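PDB 5Z79: hydroxymethyldihydropterin pyrophosphokinase-dihydropteroate synthase, putative from Plasmodium vivax, which catalyses, as a bifunctional folate-pathway enzyme, the pyrophosphorylation of hydroxymethyldihydropterin and its subsequent condensation with 4-aminobenzoate to give dihydropteroate. Local coordinates for residues F170-Y183 / L225-I238. Sequence-based numbering, arbitrary orientation.
Sequences FVEDPLAMLVILKY and LKGEDIYKIITKYI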
ATOM      1  N   PHE A 170      40.476   0.193 -30.897  1.00 33.41           N
ATOM      2  CA  PHE A 170      41.501   0.113 -31.900  1.00 34.42           C
ATOM      3  C   PHE A 170      42.728   0.898 -31.483  1.00 34.70           C
ATOM      4  O   PHE A 170      43.621   1.142 -32.302  1.00 35.54           O
ATOM      5  CB  PHE A 170      40.966   0.624 -33.227  1.00 34.66           C
ATOM      6  CG  PHE A 170      40.302   1.938 -33.137  1.00 33.98           C
ATOM      7  CD1 PHE A 170      41.021   3.077 -32.847  1.00 34.00           C
ATOM      8  CD2 PHE A 170      38.936   2.048 -33.346  1.00 33.42           C
ATOM      9  CE1 PHE A 170      40.383   4.320 -32.765  1.00 33.51           C
ATOM     10  CE2 PHE A 170      38.282   3.279 -33.268  1.00 32.90           C
ATOM     11  CZ  PHE A 170      39.008   4.425 -32.981  1.00 32.97           C
ATOM     12  N   VAL A 171      42.793   1.292 -30.213  1.00 34.12           N
ATOM     13  CA  VAL A 171      44.004   1.906 -29.681  1.00 34.50           C
ATOM     14  C   VAL A 171      44.921   0.795 -29.251  1.00 35.19           C
ATOM     15  O   VAL A 171      44.478  -0.170 -28.644  1.00 34.99           O
ATOM     16  CB  VAL A 171      43.748   2.805 -28.474  1.00 33.80           C
ATOM     17  CG1 VAL A 171      45.059   3.439 -28.024  1.00 34.38           C
ATOM     18  CG2 VAL A 171      42.727   3.870 -28.813  1.00 33.17           C
ATOM     19  N   GLU A 172      46.201   0.930 -29.567  1.00 36.09           N
ATOM     20  CA  GLU A 172      47.109  -0.188 -29.445  1.00 36.99           C
ATOM     21  C   GLU A 172      47.754  -0.312 -28.075  1.00 37.07           C
ATOM     22  O   GLU A 172      48.313  -1.353 -27.761  1.00 37.77           O
ATOM     23  CB  GLU A 172      48.187  -0.077 -30.505  1.00 38.09           C
ATOM     24  CG  GLU A 172      47.662   0.069 -31.954  1.00 38.28           C
ATOM     25  CD  GLU A 172      48.779   0.071 -33.008  1.00 39.58           C
ATOM     26  OE1 GLU A 172      49.906  -0.397 -32.699  1.00 40.42           O
ATOM     27  OE2 GLU A 172      48.523   0.554 -34.138  1.00 39.84           O
ATOM     28  N   ASP A 173      47.698   0.730 -27.253  1.00 36.52           N
ATOM     29  CA  ASP A 173      48.203   0.608 -25.891  1.00 36.66           C
ATOM     30  C   ASP A 173      47.554   1.580 -24.914  1.00 35.81           C
ATOM     31  O   ASP A 173      47.048   2.601 -25.324  1.00 35.30           O
ATOM     32  CB  ASP A 173      49.721   0.777 -25.879  1.00 37.74           C
ATOM     33  CG  ASP A 173      50.170   2.168 -26.332  1.00 37.81           C
ATOM     34  OD1 ASP A 173      49.849   3.180 -25.653  1.00 37.26           O
ATOM     35  OD2 ASP A 173      50.872   2.244 -27.371  1.00 38.53           O
ATOM     36  N   PRO A 174      47.613   1.271 -23.612  1.00 35.83           N
ATOM     37  CA  PRO A 174      46.953   2.074 -22.631  1.00 35.17           C
ATOM     38  C   PRO A 174      47.453   3.473 -22.521  1.00 35.28           C
ATOM     39  O   PRO A 174      46.677   4.347 -22.172  1.00 34.66           O
ATOM     40  CB  PRO A 174      47.198   1.324 -21.321  1.00 35.55           C
ATOM     41  CG  PRO A 174      48.305   0.427 -21.580  1.00 36.58           C
ATOM     42  CD  PRO A 174      48.118   0.039 -23.002  1.00 36.52           C
ATOM     43  N   LEU A 175      48.725   3.707 -22.777  1.00 36.16           N
ATOM     44  CA  LEU A 175      49.224   5.070 -22.676  1.00 36.39           C
ATOM     45  C   LEU A 175      48.547   5.934 -23.743  1.00 35.87           C
ATOM     46  O   LEU A 175      47.910   6.940 -23.446  1.00 35.41           O
ATOM     47  CB  LEU A 175      50.752   5.140 -22.777  1.00 37.54           C
ATOM     48  CG  LEU A 175      51.346   6.533 -22.501  1.00 37.95           C
ATOM     49  CD1 LEU A 175      50.774   7.181 -21.249  1.00 37.59           C
ATOM     50  CD2 LEU A 175      52.844   6.454 -22.355  1.00 39.16           C
ATOM     51  N   ALA A 176      48.629   5.518 -24.989  1.00 36.03           N
ATOM     52  CA  ALA A 176      48.018   6.305 -26.056  1.00 35.71           C
ATOM     53  C   ALA A 176      46.525   6.592 -25.811  1.00 34.67           C
ATOM     54  O   ALA A 176      46.060   7.673 -26.095  1.00 34.46           O
ATOM     55  CB  ALA A 176      48.229   5.612 -27.390  1.00 36.12           C
ATOM     56  N   MET A 177      45.797   5.616 -25.297  1.00 34.14           N
ATOM     57  CA  MET A 177      44.421   5.830 -24.878  1.00 33.23           C
ATOM     58  C   MET A 177      44.326   6.916 -23.795  1.00 33.11           C
ATOM     59  O   MET A 177      43.463   7.782 -23.859  1.00 32.67           O
ATOM     60  CB  MET A 177      43.805   4.526 -24.344  1.00 32.87           C
ATOM     61  CG  MET A 177      42.417   4.689 -23.766  1.00 32.01           C
ATOM     62  SD  MET A 177      41.749   3.083 -23.345  1.00 31.76           S
ATOM     63  CE  MET A 177      41.169   2.481 -24.918  1.00 31.65           C
ATOM     64  N   LEU A 178      45.211   6.869 -22.807  1.00 33.63           N
ATOM     65  CA  LEU A 178      45.182   7.850 -21.750  1.00 33.70           C
ATOM     66  C   LEU A 178      45.375   9.214 -22.327  1.00 33.96           C
ATOM     67  O   LEU A 178      44.770  10.157 -21.885  1.00 33.77           O
ATOM     68  CB  LEU A 178      46.264   7.585 -20.709  1.00 34.45           C
ATOM     69  CG  LEU A 178      46.305   8.571 -19.543  1.00 34.73           C
ATOM     70  CD1 LEU A 178      44.975   8.655 -18.822  1.00 34.03           C
ATOM     71  CD2 LEU A 178      47.402   8.174 -18.582  1.00 35.61           C
ATOM     72  N   VAL A 179      46.229   9.332 -23.324  1.00 34.50           N
ATOM     73  CA  VAL A 179      46.507  10.633 -23.931  1.00 34.93           C
ATOM     74  C   VAL A 179      45.263  11.138 -24.664  1.00 34.32           C
ATOM     75  O   VAL A 179      44.959  12.305 -24.613  1.00 34.45           O
ATOM     76  CB  VAL A 179      47.754  10.556 -24.850  1.00 35.78           C
ATOM     77  CG1 VAL A 179      48.041  11.891 -25.515  1.00 36.34           C
ATOM     78  CG2 VAL A 179      48.970  10.145 -24.042  1.00 36.48           C
ATOM     79  N   ILE A 180      44.529  10.236 -25.296  1.00 33.76           N
ATOM     80  CA  ILE A 180      43.259  10.562 -25.969  1.00 33.20           C
ATOM     81  C   ILE A 180      42.129  10.921 -24.994  1.00 32.55           C
ATOM     82  O   ILE A 180      41.284  11.742 -25.306  1.00 32.38           O
ATOM     83  CB  ILE A 180      42.828   9.391 -26.882  1.00 32.90           C
ATOM     84  CG1 ILE A 180      43.755   9.307 -28.086  1.00 33.67           C
ATOM     85  CG2 ILE A 180      41.405   9.531 -27.396  1.00 32.30           C
ATOM     86  CD1 ILE A 180      43.859   7.910 -28.658  1.00 33.72           C
ATOM     87  N   LEU A 181      42.130  10.289 -23.821  1.00 32.32           N
ATOM     88  CA  LEU A 181      41.236  10.640 -22.723  1.00 31.91           C
ATOM     89  C   LEU A 181      41.595  11.995 -22.127  1.00 32.47           C
ATOM     90  O   LEU A 181      40.742  12.827 -21.945  1.00 32.33           O
ATOM     91  CB  LEU A 181      41.225   9.541 -21.649  1.00 31.69           C
ATOM     92  CG  LEU A 181      40.733   8.139 -22.039  1.00 31.21           C
ATOM     93  CD1 LEU A 181      40.919   7.193 -20.885  1.00 31.27           C
ATOM     94  CD2 LEU A 181      39.286   8.078 -22.490  1.00 30.49           C
ATOM     95  N   LYS A 182      42.850  12.260 -21.852  1.00 33.22           N
ATOM     96  CA  LYS A 182      43.183  13.607 -21.416  1.00 33.89           C
ATOM     97  C   LYS A 182      42.754  14.692 -22.426  1.00 34.04           C
ATOM     98  O   LYS A 182      42.212  15.739 -22.034  1.00 34.26           O
ATOM     99  CB  LYS A 182      44.669  13.730 -21.148  1.00 34.79           C
ATOM    100  CG  LYS A 182      45.135  12.928 -19.935  1.00 34.93           C
ATOM    101  CD  LYS A 182      44.565  13.440 -18.614  1.00 35.01           C
ATOM    102  CE  LYS A 182      44.415  12.341 -17.564  1.00 34.81           C
ATOM    103  NZ  LYS A 182      42.997  11.850 -17.551  1.00 33.85           N
ATOM    104  N   TYR A 183      43.006  14.427 -23.715  1.00 34.07           N
ATOM    105  CA  TYR A 183      42.578  15.298 -24.813  1.00 34.29           C
ATOM    106  C   TYR A 183      41.085  15.588 -24.742  1.00 33.70           C
ATOM    107  O   TYR A 183      40.695  16.731 -24.802  1.00 34.10           O
ATOM    108  CB  TYR A 183      42.934  14.671 -26.189  1.00 34.37           C
ATOM    109  CG  TYR A 183      42.782  15.602 -27.425  1.00 34.93           C
ATOM    110  CD1 TYR A 183      43.532  16.764 -27.554  1.00 35.90           C
ATOM    111  CD2 TYR A 183      41.897  15.298 -28.456  1.00 34.61           C
ATOM    112  CE1 TYR A 183      43.396  17.600 -28.662  1.00 36.55           C
ATOM    113  CE2 TYR A 183      41.751  16.127 -29.561  1.00 35.25           C
ATOM    114  CZ  TYR A 183      42.504  17.283 -29.667  1.00 36.24           C
ATOM    115  OH  TYR A 183      42.369  18.115 -30.779  1.00 37.02           O
ATOM    116  N   LEU A 225      55.946  13.276 -21.057  1.00 42.80           N
ATOM    117  CA  LEU A 225      55.608  13.454 -22.457  1.00 42.43           C
ATOM    118  C   LEU A 225      55.535  14.914 -22.881  1.00 42.83           C
ATOM    119  O   LEU A 225      54.676  15.639 -22.423  1.00 42.42           O
ATOM    120  CB  LEU A 225      54.234  12.858 -22.685  1.00 41.09           C
ATOM    121  CG  LEU A 225      54.148  11.343 -22.538  1.00 40.67           C
ATOM    122  CD1 LEU A 225      52.721  10.986 -22.135  1.00 39.46           C
ATOM    123  CD2 LEU A 225      54.602  10.626 -23.824  1.00 40.89           C
ATOM    124  N   LYS A 226      56.391  15.329 -23.804  1.00 43.69           N
ATOM    125  CA  LYS A 226      56.398  16.710 -24.290  1.00 44.27           C
ATOM    126  C   LYS A 226      55.357  16.832 -25.368  1.00 43.50           C
ATOM    127  O   LYS A 226      54.809  15.837 -25.806  1.00 42.66           O
ATOM    128  CB  LYS A 226      57.763  17.086 -24.855  1.00 45.64           C
ATOM    129  CG  LYS A 226      58.935  16.685 -23.971  1.00 46.50           C
ATOM    130  CD  LYS A 226      59.652  15.411 -24.456  1.00 46.66           C
ATOM    131  CE  LYS A 226      60.892  15.088 -23.604  1.00 47.74           C
ATOM    132  NZ  LYS A 226      60.536  15.018 -22.134  1.00 47.46           N
ATOM    133  N   GLY A 227      55.098  18.053 -25.811  1.00 43.92           N
ATOM    134  CA  GLY A 227      54.120  18.289 -26.875  1.00 43.39           C
ATOM    135  C   GLY A 227      54.348  17.468 -28.128  1.00 43.38           C
ATOM    136  O   GLY A 227      53.406  16.981 -28.716  1.00 42.56           O
ATOM    137  N   GLU A 228      55.610  17.312 -28.516  1.00 44.40           N
ATOM    138  CA  GLU A 228      56.010  16.492 -29.655  1.00 44.66           C
ATOM    139  C   GLU A 228      55.517  15.067 -29.477  1.00 43.64           C
ATOM    140  O   GLU A 228      54.893  14.500 -30.371  1.00 43.21           O
ATOM    141  CB  GLU A 228      57.527  16.488 -29.790  1.00 45.97           C
ATOM    142  CG  GLU A 228      58.129  17.743 -30.418  1.00 47.24           C
ATOM    143  CD  GLU A 228      57.916  19.038 -29.612  1.00 47.47           C
ATOM    144  OE1 GLU A 228      57.424  18.953 -28.452  1.00 46.73           O
ATOM    145  OE2 GLU A 228      58.249  20.151 -30.144  1.00 48.53           O
ATOM    146  N   ASP A 229      55.783  14.500 -28.304  1.00 43.37           N
ATOM    147  CA  ASP A 229      55.333  13.152 -27.962  1.00 42.51           C
ATOM    148  C   ASP A 229      53.803  13.011 -28.036  1.00 41.25           C
ATOM    149  O   ASP A 229      53.277  12.008 -28.516  1.00 40.69           O
ATOM    150  CB  ASP A 229      55.822  12.785 -26.557  1.00 42.59           C
ATOM    151  CG  ASP A 229      57.359  12.631 -26.472  1.00 43.88           C
ATOM    152  OD1 ASP A 229      57.983  12.125 -27.469  1.00 44.48           O
ATOM    153  OD2 ASP A 229      57.933  12.999 -25.398  1.00 44.37           O
ATOM    154  N   ILE A 230      53.097  14.029 -27.564  1.00 40.90           N
ATOM    155  CA  ILE A 230      51.657  14.018 -27.520  1.00 39.81           C
ATOM    156  C   ILE A 230      51.090  14.051 -28.916  1.00 39.73           C
ATOM    157  O   ILE A 230      50.152  13.333 -29.223  1.00 38.92           O
ATOM    158  CB  ILE A 230      51.143  15.267 -26.805  1.00 39.76           C
ATOM    159  CG1 ILE A 230      51.569  15.295 -25.333  1.00 39.90           C
ATOM    160  CG2 ILE A 230      49.642  15.361 -26.948  1.00 38.78           C
ATOM    161  CD1 ILE A 230      50.987  14.181 -24.473  1.00 39.00           C
ATOM    162  N   TYR A 231      51.656  14.936 -29.735  1.00 40.68           N
ATOM    163  CA  TYR A 231      51.276  15.109 -31.141  1.00 40.95           C
ATOM    164  C   TYR A 231      51.457  13.818 -31.896  1.00 40.92           C
ATOM    165  O   TYR A 231      50.543  13.370 -32.568  1.00 40.43           O
ATOM    166  CB  TYR A 231      52.118  16.205 -31.780  1.00 42.24           C
ATOM    167  CG  TYR A 231      51.783  16.605 -33.202  1.00 42.79           C
ATOM    168  CD1 TYR A 231      52.322  15.917 -34.271  1.00 43.42           C
ATOM    169  CD2 TYR A 231      50.971  17.719 -33.489  1.00 42.90           C
ATOM    170  CE1 TYR A 231      52.059  16.287 -35.584  1.00 44.11           C
ATOM    171  CE2 TYR A 231      50.707  18.094 -34.811  1.00 43.59           C
ATOM    172  CZ  TYR A 231      51.266  17.362 -35.848  1.00 44.20           C
ATOM    173  OH  TYR A 231      51.049  17.661 -37.155  1.00 45.02           O
ATOM    174  N   LYS A 232      52.615  13.197 -31.781  1.00 41.54           N
ATOM    175  CA  LYS A 232      52.778  11.910 -32.410  1.00 41.61           C
ATOM    176  C   LYS A 232      51.690  10.951 -31.992  1.00 40.42           C
ATOM    177  O   LYS A 232      51.164  10.233 -32.776  1.00 40.27           O
ATOM    178  CB  LYS A 232      54.135  11.311 -32.105  1.00 42.42           C
ATOM    179  CG  LYS A 232      55.136  11.537 -33.207  1.00 43.76           C
ATOM    180  CD  LYS A 232      56.540  11.218 -32.747  1.00 44.68           C
ATOM    181  CE  LYS A 232      57.281  12.486 -32.377  1.00 45.40           C
ATOM    182  NZ  LYS A 232      58.652  12.193 -31.874  1.00 46.36           N
ATOM    183  N   ILE A 233      51.312  10.942 -30.748  1.00 39.66           N
ATOM    184  CA  ILE A 233      50.344   9.957 -30.327  1.00 38.65           C
ATOM    185  C   ILE A 233      48.897  10.259 -30.771  1.00 37.84           C
ATOM    186  O   ILE A 233      48.164   9.342 -31.111  1.00 37.35           O
ATOM    187  CB  ILE A 233      50.394   9.826 -28.817  1.00 38.20           C
ATOM    188  CG1 ILE A 233      51.754   9.304 -28.418  1.00 39.04           C
ATOM    189  CG2 ILE A 233      49.296   8.896 -28.327  1.00 37.17           C
ATOM    190  CD1 ILE A 233      52.074   9.547 -26.967  1.00 39.00           C
ATOM    191  N   ILE A 234      48.482  11.524 -30.740  1.00 37.80           N
ATOM    192  CA  ILE A 234      47.128  11.891 -31.124  1.00 37.17           C
ATOM    193  C   ILE A 234      46.932  11.802 -32.597  1.00 37.65           C
ATOM    194  O   ILE A 234      45.870  11.403 -33.034  1.00 37.13           O
ATOM    195  CB  ILE A 234      46.794  13.323 -30.705  1.00 37.21           C
ATOM    196  CG1 ILE A 234      46.373  13.350 -29.253  1.00 36.49           C
ATOM    197  CG2 ILE A 234      45.641  13.899 -31.517  1.00 37.05           C
ATOM    198  CD1 ILE A 234      46.723  14.659 -28.626  1.00 36.99           C
ATOM    199  N   THR A 235      47.946  12.196 -33.362  1.00 38.75           N
ATOM    200  CA  THR A 235      47.805  12.295 -34.823  1.00 39.47           C
ATOM    201  C   THR A 235      47.904  10.957 -35.499  1.00 39.62           C
ATOM    202  O   THR A 235      47.629  10.848 -36.667  1.00 40.17           O
ATOM    203  CB  THR A 235      48.869  13.180 -35.456  1.00 40.76           C
ATOM    204  OG1 THR A 235      50.151  12.570 -35.271  1.00 41.33           O
ATOM    205  CG2 THR A 235      48.827  14.580 -34.858  1.00 40.84           C
ATOM    206  N   LYS A 236      48.318   9.945 -34.765  1.00 39.29           N
ATOM    207  CA  LYS A 236      48.232   8.582 -35.240  1.00 39.36           C
ATOM    208  C   LYS A 236      46.773   8.112 -35.266  1.00 38.41           C
ATOM    209  O   LYS A 236      46.449   7.134 -35.959  1.00 38.60           O
ATOM    210  CB  LYS A 236      49.070   7.675 -34.347  1.00 39.36           C
ATOM    211  CG  LYS A 236      48.903   6.190 -34.607  1.00 39.39           C
ATOM    212  CD  LYS A 236      49.374   5.373 -33.404  1.00 39.12           C
ATOM    213  CE  LYS A 236      49.184   3.879 -33.631  1.00 39.28           C
ATOM    214  NZ  LYS A 236      50.223   3.367 -34.587  1.00 40.63           N
ATOM    215  N   TYR A 237      45.904   8.809 -34.524  1.00 37.50           N
ATOM    216  CA  TYR A 237      44.505   8.421 -34.345  1.00 36.55           C
ATOM    217  C   TYR A 237      43.453   9.493 -34.664  1.00 36.29           C
ATOM    218  O   TYR A 237      42.263   9.207 -34.597  1.00 35.59           O
ATOM    219  CB  TYR A 237      44.312   8.032 -32.886  1.00 35.64           C
ATOM    220  CG  TYR A 237      45.038   6.796 -32.422  1.00 35.78           C
ATOM    221  CD1 TYR A 237      44.483   5.545 -32.595  1.00 35.55           C
ATOM    222  CD2 TYR A 237      46.218   6.888 -31.749  1.00 36.19           C
ATOM    223  CE1 TYR A 237      45.116   4.413 -32.151  1.00 35.80           C
ATOM    224  CE2 TYR A 237      46.857   5.766 -31.279  1.00 36.42           C
ATOM    225  CZ  TYR A 237      46.308   4.522 -31.488  1.00 36.24           C
ATOM    226  OH  TYR A 237      46.955   3.380 -31.033  1.00 36.61           O
ATOM    227  N   ILE A 238      43.875  10.719 -34.966  1.00 36.91           N
ATOM    228  CA  ILE A 238      42.947  11.835 -35.178  1.00 36.82           C
ATOM    229  C   ILE A 238      43.433  12.820 -36.226  1.00 38.00           C
ATOM    230  O   ILE A 238      44.541  13.302 -36.107  1.00 38.65           O
ATOM    231  CB  ILE A 238      42.770  12.662 -33.877  1.00 36.22           C
ATOM    232  CG1 ILE A 238      42.101  11.825 -32.779  1.00 35.09           C
ATOM    233  CG2 ILE A 238      41.944  13.918 -34.137  1.00 36.39           C
ATOM    234  CD1 ILE A 238      41.835  12.572 -31.491  1.00 34.59           C
TER
HETATM  235  O   HOH W   1      49.487   2.950 -30.103  1.00 22.00           O
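L225, just ahead of helix 227-235, lays its CD1 methyl loosely against L175 and V179 of helix 174-183; a flexible, branched apolar side chain suits this end of the interface because it can reach both. The axes of the two short helical segments come within 9.5 Å and run almost perpendicular. I230 brings CD1 to V179 CG1, and it also touches I252 of helix 249-252. Near I233 the CA atoms of the two helices approach most closely, opposite A176, whose small methyl lets I233 CG2 come within 3.6 Å of A176 CB. The I234 and Y183 side chains cross at about a right angle, I234 CD1 lying 4.0 Å from Y183 CD1. The Y183 ring packs against I234 and I238 while its hydroxyl is hydrogen-bonded to E90. K236 is exposed; a bend at chi4 (75°) brings its NZ to E172 OE2 at 3.3 Å, a salt bridge whose hydrogen bond is weak. Y237 buries the most surface. I180 CD1 covers one face of its ring, and F170 O lies at the ring edge. Y237 OH accepts from E172 N over 3.0 Å, with a nearly straight angle of 163° at the hydrogen, and also meets a water that donates to D173 OD2. D173 OD1, in turn, caps helix 174-183 by accepting from A176 N at 2.7 Å. Two polar partners thus hold the Y237 hydroxyl at the edge of an otherwise largely apolar interface, tying 225-238 to the capped start of the helix that carries L178, which touches the bound nucleotide analogue.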